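Local coordinates for protein nigerythrin (Desulfovibrio vulgaris subsp. vulgaris, PDB 1YUZ) that shows NADH peroxidase activity in vitro and works as a homodimeric electron-transfer protein carrying rubredoxin-like mononuclear iron centres and hemerythrin-like diiron centres, at residues P175-I180 with E187-C192; N32-I37 with A82-M87. All blocks are in the same frame, centred on the assembly; numbering follows the deposited sequence.

From the N terminus, helix 29-56 runs out and helix 60-87 turns back, and interaction 2 closes this long helical hairpin by joining the start of the first helix to the end of the second. The chain then adds helices 104-132 and 136-161 before entering the rubredoxin-like domain, where interaction 1 closes a short loop through strand 180-182. The two contacts lie in series, neither enclosing nor crossing the other, with centres about 22 Å apart and nearest atoms about 11 Å apart. Interaction 2 ties two helices of the ferritin-like diiron bundle; interaction 1 joins two cysteine loops round a single iron.

Interaction 1 (P175-I180 with E187-C192); sequences PICGYI and EKCPIC. With FE (Fe (III) ion), chain H.
Cys189 SG is gripped by three partners: it binds the iron and accepts a 3.5 Å N-H...S bond from Cys192 N (159°) and a weak one from Ile191 N. Cys177 SG, a ligand of the same iron from the other loop, lies 3.5 Å from Cys189 SG. This is the rubredoxin Fe(Cys)4 centre, built from two CxxC loops. Cys177, Cys189 and Cys192 supply three thiolates and Cys174 the fourth. The Cys177 SG-iron bond is 2.3 Å, and the same sulfur takes a nearly straight 3.5 Å bond from Tyr179 N. Such N-H donors probably ease the negative charge gathered on the ligands and so influence the redox potential of the centre.

Beside the metal, the Tyr179 side chain lies roughly perpendicular to that of Pro190. Its CG is anti to the backbone N (chi1 -180°), which sends the ring along the second loop, and Pro190 CD sits almost over the ring centre, 3.3 Å from the centroid, in a CH-pi contact. Cys189 SG approaches that ring only obliquely. Tyr179 OH is hydrogen-bonded to His181 ND1, and Gly178 O accepts a bond from NE2 of His152, a ligand of the diiron site, so this loop reaches directly to the helical domain. Apolar side chains flank the sulfurs: Ile191 CB lies 3.7 Å from Cys177 SG, and Ile176 CG1 rests 3.6 Å from Cys192 SG.

Interaction 2 (N32-I37 with A82-M87); sequences NLKAAI and ALVAEM
Leu33 and Val84 make the tightest meeting of these two helices, with Leu33 CB 3.5 Å from Val84 CG2 as the side chains run alongside each other in opposite senses. The contact between the segments is essentially apolar. Val84 holds CG1 anti to its own backbone nitrogen (chi1 176°), and its two methyls divide the work. CG2 faces Leu33 and also meets Ile37 CD1 tip to tip at 4.0 Å, whereas CG1 lies 4.1 Å from Lys34 CE. Leu33 lies roughly perpendicular to Leu83: its CD1 is 3.9 Å from Leu83 CB, and its CD2 touches Leu83 CD1.

The one charged side chain in the contact is Lys34. It is extended beyond CG; its CE passes Val84, and its NZ forms a salt bridge with Glu88, just beyond the end of helix 60-87.

The segment axes approach to 9.9 Å with their N-to-C directions 137° apart, a broadly antiparallel pairing within the ferritin-like bundle. Val84 and Ile37 also touch Tyr91 in the following loop. Helix 136-161 packs alongside, placing Phe142 on Leu33 and Val141 on Leu83, while helix 104-132 lies against the Asn32, Ala35 and Ala36 side of helix 29-56.

Interaction 1 (P175-I180 with E187-C192)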
ATOM      1  N   PRO B 175      12.777  -7.632 -17.362  1.00 11.49           N
ATOM      2  CA  PRO B 175      13.236  -6.949 -18.578  1.00 11.69           C
ATOM      3  C   PRO B 175      12.122  -6.323 -19.418  1.00 11.63           C
ATOM      4  O   PRO B 175      12.340  -5.305 -20.080  1.00 11.91           O
ATOM      5  CB  PRO B 175      13.949  -8.057 -19.355  1.00 11.93           C
ATOM      6  CG  PRO B 175      14.326  -9.045 -18.316  1.00 12.43           C
ATOM      7  CD  PRO B 175      13.146  -9.056 -17.395  1.00 11.80           C
ATOM      8  N   ILE B 176      10.935  -6.925 -19.399  1.00 11.46           N
ATOM      9  CA  ILE B 176       9.835  -6.428 -20.225  1.00 11.25           C
ATOM     10  C   ILE B 176       8.570  -5.934 -19.530  1.00 11.12           C
ATOM     11  O   ILE B 176       7.618  -5.522 -20.192  1.00 11.14           O
ATOM     12  CB  ILE B 176       9.434  -7.481 -21.278  1.00 11.31           C
ATOM     13  CG1 ILE B 176       8.937  -8.753 -20.590  1.00 11.36           C
ATOM     14  CG2 ILE B 176      10.631  -7.782 -22.180  1.00 11.51           C
ATOM     15  CD1 ILE B 176       8.359  -9.772 -21.555  1.00 11.30           C
ATOM     16  N   CYS B 177       8.530  -5.998 -18.206  1.00 10.85           N
ATOM     17  CA  CYS B 177       7.377  -5.471 -17.493  1.00 10.62           C
ATOM     18  C   CYS B 177       7.905  -4.830 -16.220  1.00 10.50           C
ATOM     19  O   CYS B 177       9.101  -4.914 -15.931  1.00 10.81           O
ATOM     20  CB  CYS B 177       6.323  -6.556 -17.212  1.00 10.41           C
ATOM     21  SG  CYS B 177       6.543  -7.592 -15.756  1.00  9.67           S
ATOM     22  N   GLY B 178       7.028  -4.184 -15.469  1.00 10.50           N
ATOM     23  CA  GLY B 178       7.469  -3.499 -14.273  1.00 10.15           C
ATOM     24  C   GLY B 178       7.630  -4.300 -12.999  1.00  9.73           C
ATOM     25  O   GLY B 178       7.874  -3.723 -11.945  1.00  9.76           O
ATOM     26  N   TYR B 179       7.504  -5.619 -13.078  1.00  9.46           N
ATOM     27  CA  TYR B 179       7.633  -6.430 -11.878  1.00  9.26           C
ATOM     28  C   TYR B 179       8.986  -6.275 -11.195  1.00  9.23           C
ATOM     29  O   TYR B 179      10.035  -6.322 -11.838  1.00  8.99           O
ATOM     30  CB  TYR B 179       7.410  -7.908 -12.194  1.00  9.34           C
ATOM     31  CG  TYR B 179       7.528  -8.789 -10.971  1.00  9.56           C
ATOM     32  CD1 TYR B 179       6.547  -8.776  -9.977  1.00  9.76           C
ATOM     33  CD2 TYR B 179       8.634  -9.618 -10.792  1.00  9.78           C
ATOM     34  CE1 TYR B 179       6.666  -9.572  -8.837  1.00 10.05           C
ATOM     35  CE2 TYR B 179       8.761 -10.415  -9.658  1.00 10.13           C
ATOM     36  CZ  TYR B 179       7.776 -10.388  -8.687  1.00 10.29           C
ATOM     37  OH  TYR B 179       7.891 -11.191  -7.572  1.00 11.05           O
ATOM     38  N   ILE B 180       8.942  -6.092  -9.882  1.00  9.18           N
ATOM     39  CA  ILE B 180      10.144  -5.951  -9.078  1.00  9.34           C
ATOM     40  C   ILE B 180      10.078  -6.952  -7.943  1.00  9.57           C
ATOM     41  O   ILE B 180       9.061  -7.059  -7.262  1.00  9.68           O
ATOM     42  CB  ILE B 180      10.259  -4.538  -8.470  1.00  9.10           C
ATOM     43  CG1 ILE B 180      10.472  -3.512  -9.584  1.00  9.09           C
ATOM     44  CG2 ILE B 180      11.408  -4.494  -7.458  1.00  9.34           C
ATOM     45  CD1 ILE B 180      10.407  -2.075  -9.120  1.00  9.02           C
ATOM     46  N   GLU B 187      11.722 -17.615  -9.254  1.00 14.19           N
ATOM     47  CA  GLU B 187      12.176 -18.310 -10.455  1.00 13.69           C
ATOM     48  C   GLU B 187      11.873 -17.546 -11.733  1.00 13.29           C
ATOM     49  O   GLU B 187      12.690 -17.510 -12.652  1.00 13.34           O
ATOM     50  CB  GLU B 187      11.548 -19.693 -10.521  1.00 13.96           C
ATOM     51  N   LYS B 188      10.691 -16.946 -11.797  1.00 12.69           N
ATOM     52  CA  LYS B 188      10.311 -16.193 -12.981  1.00 12.16           C
ATOM     53  C   LYS B 188       9.318 -15.102 -12.629  1.00 11.62           C
ATOM     54  O   LYS B 188       8.757 -15.077 -11.533  1.00 11.61           O
ATOM     55  CB  LYS B 188       9.709 -17.126 -14.036  1.00 12.50           C
ATOM     56  CG  LYS B 188       8.362 -17.712 -13.651  1.00 12.70           C
ATOM     57  CD  LYS B 188       7.885 -18.719 -14.688  1.00 13.16           C
ATOM     58  CE  LYS B 188       6.506 -19.245 -14.342  1.00 13.41           C
ATOM     59  NZ  LYS B 188       6.048 -20.285 -15.299  1.00 13.97           N
ATOM     60  N   CYS B 189       9.111 -14.194 -13.572  1.00 10.88           N
ATOM     61  CA  CYS B 189       8.189 -13.088 -13.378  1.00 10.23           C
ATOM     62  C   CYS B 189       6.747 -13.583 -13.311  1.00 10.14           C
ATOM     63  O   CYS B 189       6.293 -14.306 -14.192  1.00 10.08           O
ATOM     64  CB  CYS B 189       8.332 -12.096 -14.525  1.00  9.94           C
ATOM     65  SG  CYS B 189       7.272 -10.669 -14.329  1.00  9.12           S
ATOM     66  N   PRO B 190       6.004 -13.197 -12.262  1.00  9.93           N
ATOM     67  CA  PRO B 190       4.611 -13.637 -12.141  1.00 10.03           C
ATOM     68  C   PRO B 190       3.682 -12.922 -13.115  1.00 10.05           C
ATOM     69  O   PRO B 190       2.550 -13.352 -13.331  1.00 10.21           O
ATOM     70  CB  PRO B 190       4.279 -13.322 -10.685  1.00 10.04           C
ATOM     71  CG  PRO B 190       5.095 -12.090 -10.428  1.00 10.00           C
ATOM     72  CD  PRO B 190       6.422 -12.441 -11.069  1.00  9.96           C
ATOM     73  N   ILE B 191       4.162 -11.831 -13.703  1.00 10.09           N
ATOM     74  CA  ILE B 191       3.353 -11.067 -14.638  1.00 10.33           C
ATOM     75  C   ILE B 191       3.532 -11.507 -16.090  1.00 10.56           C
ATOM     76  O   ILE B 191       2.548 -11.618 -16.820  1.00 10.69           O
ATOM     77  CB  ILE B 191       3.651  -9.547 -14.511  1.00 10.26           C
ATOM     78  CG1 ILE B 191       3.178  -9.041 -13.143  1.00 10.17           C
ATOM     79  CG2 ILE B 191       2.961  -8.771 -15.632  1.00 10.27           C
ATOM     80  CD1 ILE B 191       3.526  -7.583 -12.865  1.00 10.46           C
ATOM     81  N   CYS B 192       4.769 -11.785 -16.502  1.00 10.72           N
ATOM     82  CA  CYS B 192       5.031 -12.185 -17.888  1.00 11.04           C
ATOM     83  C   CYS B 192       5.825 -13.480 -18.053  1.00 11.43           C
ATOM     84  O   CYS B 192       6.087 -13.906 -19.178  1.00 11.48           O
ATOM     85  CB  CYS B 192       5.768 -11.064 -18.623  1.00 10.95           C
ATOM     86  SG  CYS B 192       7.471 -10.846 -18.070  1.00 10.22           S
TER
HETATM   87 FE    FE H 303       7.724  -9.476 -16.297  1.00  8.92          FE

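Interaction 2 (N32-I37 with A82-M87)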
ATOM      1  N   ASN B  32      -5.917   7.884 -24.160  1.00 12.71           N
ATOM      2  CA  ASN B  32      -5.571   7.272 -22.883  1.00 12.22           C
ATOM      3  C   ASN B  32      -4.123   6.806 -22.861  1.00 12.02           C
ATOM      4  O   ASN B  32      -3.440   6.931 -21.844  1.00 11.91           O
ATOM      5  CB  ASN B  32      -6.512   6.110 -22.575  1.00 12.19           C
ATOM      6  CG  ASN B  32      -7.955   6.555 -22.472  1.00 12.19           C
ATOM      7  OD1 ASN B  32      -8.229   7.710 -22.143  1.00 12.37           O
ATOM      8  ND2 ASN B  32      -8.881   5.644 -22.738  1.00 12.23           N
ATOM      9  N   LEU B  33      -3.649   6.272 -23.980  1.00 11.69           N
ATOM     10  CA  LEU B  33      -2.264   5.830 -24.063  1.00 11.57           C
ATOM     11  C   LEU B  33      -1.347   7.028 -23.841  1.00 11.63           C
ATOM     12  O   LEU B  33      -0.356   6.938 -23.116  1.00 11.64           O
ATOM     13  CB  LEU B  33      -1.982   5.205 -25.433  1.00 11.30           C
ATOM     14  CG  LEU B  33      -2.459   3.762 -25.620  1.00 11.23           C
ATOM     15  CD1 LEU B  33      -2.485   3.397 -27.097  1.00 11.21           C
ATOM     16  CD2 LEU B  33      -1.534   2.831 -24.848  1.00 11.13           C
ATOM     17  N   LYS B  34      -1.687   8.157 -24.459  1.00 11.71           N
ATOM     18  CA  LYS B  34      -0.884   9.362 -24.311  1.00 11.82           C
ATOM     19  C   LYS B  34      -0.955   9.880 -22.882  1.00 11.71           C
ATOM     20  O   LYS B  34       0.038  10.368 -22.342  1.00 11.80           O
ATOM     21  CB  LYS B  34      -1.366  10.449 -25.270  1.00 12.26           C
ATOM     22  CG  LYS B  34      -1.197  10.107 -26.735  1.00 12.78           C
ATOM     23  CD  LYS B  34      -1.703  11.247 -27.596  1.00 13.28           C
ATOM     24  CE  LYS B  34      -1.588  10.927 -29.070  1.00 13.55           C
ATOM     25  NZ  LYS B  34      -2.145  12.035 -29.892  1.00 13.94           N
ATOM     26  N   ALA B  35      -2.134   9.779 -22.274  1.00 11.52           N
ATOM     27  CA  ALA B  35      -2.313  10.240 -20.902  1.00 11.43           C
ATOM     28  C   ALA B  35      -1.480   9.381 -19.962  1.00 11.26           C
ATOM     29  O   ALA B  35      -0.869   9.886 -19.019  1.00 11.32           O
ATOM     30  CB  ALA B  35      -3.782  10.178 -20.513  1.00 11.53           C
ATOM     31  N   ALA B  36      -1.457   8.079 -20.220  1.00 11.09           N
ATOM     32  CA  ALA B  36      -0.680   7.168 -19.390  1.00 10.88           C
ATOM     33  C   ALA B  36       0.800   7.504 -19.525  1.00 10.83           C
ATOM     34  O   ALA B  36       1.522   7.556 -18.533  1.00 10.78           O
ATOM     35  CB  ALA B  36      -0.933   5.729 -19.811  1.00 10.84           C
ATOM     36  N   ILE B  37       1.254   7.736 -20.751  1.00 10.72           N
ATOM     37  CA  ILE B  37       2.654   8.069 -20.968  1.00 10.68           C
ATOM     38  C   ILE B  37       2.991   9.340 -20.199  1.00 10.76           C
ATOM     39  O   ILE B  37       4.036   9.423 -19.556  1.00 10.67           O
ATOM     40  CB  ILE B  37       2.958   8.267 -22.468  1.00 10.67           C
ATOM     41  CG1 ILE B  37       2.908   6.910 -23.174  1.00 10.73           C
ATOM     42  CG2 ILE B  37       4.327   8.912 -22.652  1.00 10.68           C
ATOM     43  CD1 ILE B  37       2.945   6.998 -24.675  1.00 10.81           C
ATOM     44  N   ALA B  82       5.104   2.534 -28.010  1.00 13.88           N
ATOM     45  CA  ALA B  82       5.134   1.684 -29.194  1.00 14.35           C
ATOM     46  C   ALA B  82       3.764   1.649 -29.858  1.00 14.60           C
ATOM     47  O   ALA B  82       3.660   1.684 -31.084  1.00 14.80           O
ATOM     48  CB  ALA B  82       5.574   0.279 -28.819  1.00 14.40           C
ATOM     49  N   LEU B  83       2.712   1.579 -29.050  1.00 14.80           N
ATOM     50  CA  LEU B  83       1.359   1.546 -29.587  1.00 15.15           C
ATOM     51  C   LEU B  83       0.964   2.887 -30.193  1.00 15.44           C
ATOM     52  O   LEU B  83       0.374   2.939 -31.272  1.00 15.45           O
ATOM     53  CB  LEU B  83       0.353   1.160 -28.499  1.00 15.21           C
ATOM     54  CG  LEU B  83       0.429  -0.270 -27.961  1.00 15.33           C
ATOM     55  CD1 LEU B  83      -0.715  -0.506 -26.987  1.00 15.40           C
ATOM     56  CD2 LEU B  83       0.349  -1.261 -29.115  1.00 15.48           C
ATOM     57  N   VAL B  84       1.288   3.974 -29.504  1.00 15.71           N
ATOM     58  CA  VAL B  84       0.957   5.300 -30.006  1.00 16.14           C
ATOM     59  C   VAL B  84       1.700   5.590 -31.310  1.00 16.65           C
ATOM     60  O   VAL B  84       1.135   6.169 -32.239  1.00 16.60           O
ATOM     61  CB  VAL B  84       1.313   6.395 -28.976  1.00 15.94           C
ATOM     62  CG1 VAL B  84       1.044   7.772 -29.569  1.00 15.82           C
ATOM     63  CG2 VAL B  84       0.497   6.199 -27.705  1.00 15.86           C
ATOM     64  N   ALA B  85       2.961   5.175 -31.373  1.00 17.25           N
ATOM     65  CA  ALA B  85       3.797   5.395 -32.552  1.00 18.07           C
ATOM     66  C   ALA B  85       3.236   4.768 -33.824  1.00 18.56           C
ATOM     67  O   ALA B  85       3.353   5.342 -34.907  1.00 18.59           O
ATOM     68  CB  ALA B  85       5.206   4.869 -32.293  1.00 18.01           C
ATOM     69  N   GLU B  86       2.643   3.588 -33.688  0.50 18.92           N
ATOM     70  CA  GLU B  86       2.074   2.881 -34.828  0.50 19.43           C
ATOM     71  C   GLU B  86       0.833   3.592 -35.351  0.50 19.71           C
ATOM     72  O   GLU B  86       0.542   3.556 -36.547  0.50 19.73           O
ATOM     73  CB  GLU B  86       1.711   1.450 -34.426  0.50 19.51           C
ATOM     74  CG  GLU B  86       2.889   0.625 -33.937  0.50 19.73           C
ATOM     75  CD  GLU B  86       2.480  -0.767 -33.497  0.50 19.86           C
ATOM     76  OE1 GLU B  86       1.881  -1.495 -34.315  0.50 19.97           O
ATOM     77  OE2 GLU B  86       2.760  -1.132 -32.335  0.50 19.97           O
ATOM     78  N   MET B  87       0.108   4.242 -34.449  0.50 20.05           N
ATOM     79  CA  MET B  87      -1.112   4.950 -34.814  0.50 20.46           C
ATOM     80  C   MET B  87      -0.841   6.406 -35.182  0.50 20.57           C
ATOM     81  O   MET B  87      -1.513   6.970 -36.046  0.50 20.59           O
ATOM     82  CB  MET B  87      -2.111   4.875 -33.658  0.50 20.72           C
ATOM     83  CG  MET B  87      -3.506   5.371 -33.992  0.50 21.11           C
ATOM     84  SD  MET B  87      -4.687   4.960 -32.694  0.50 21.67           S
ATOM     85  CE  MET B  87      -5.225   3.334 -33.227  0.50 21.53           C
TER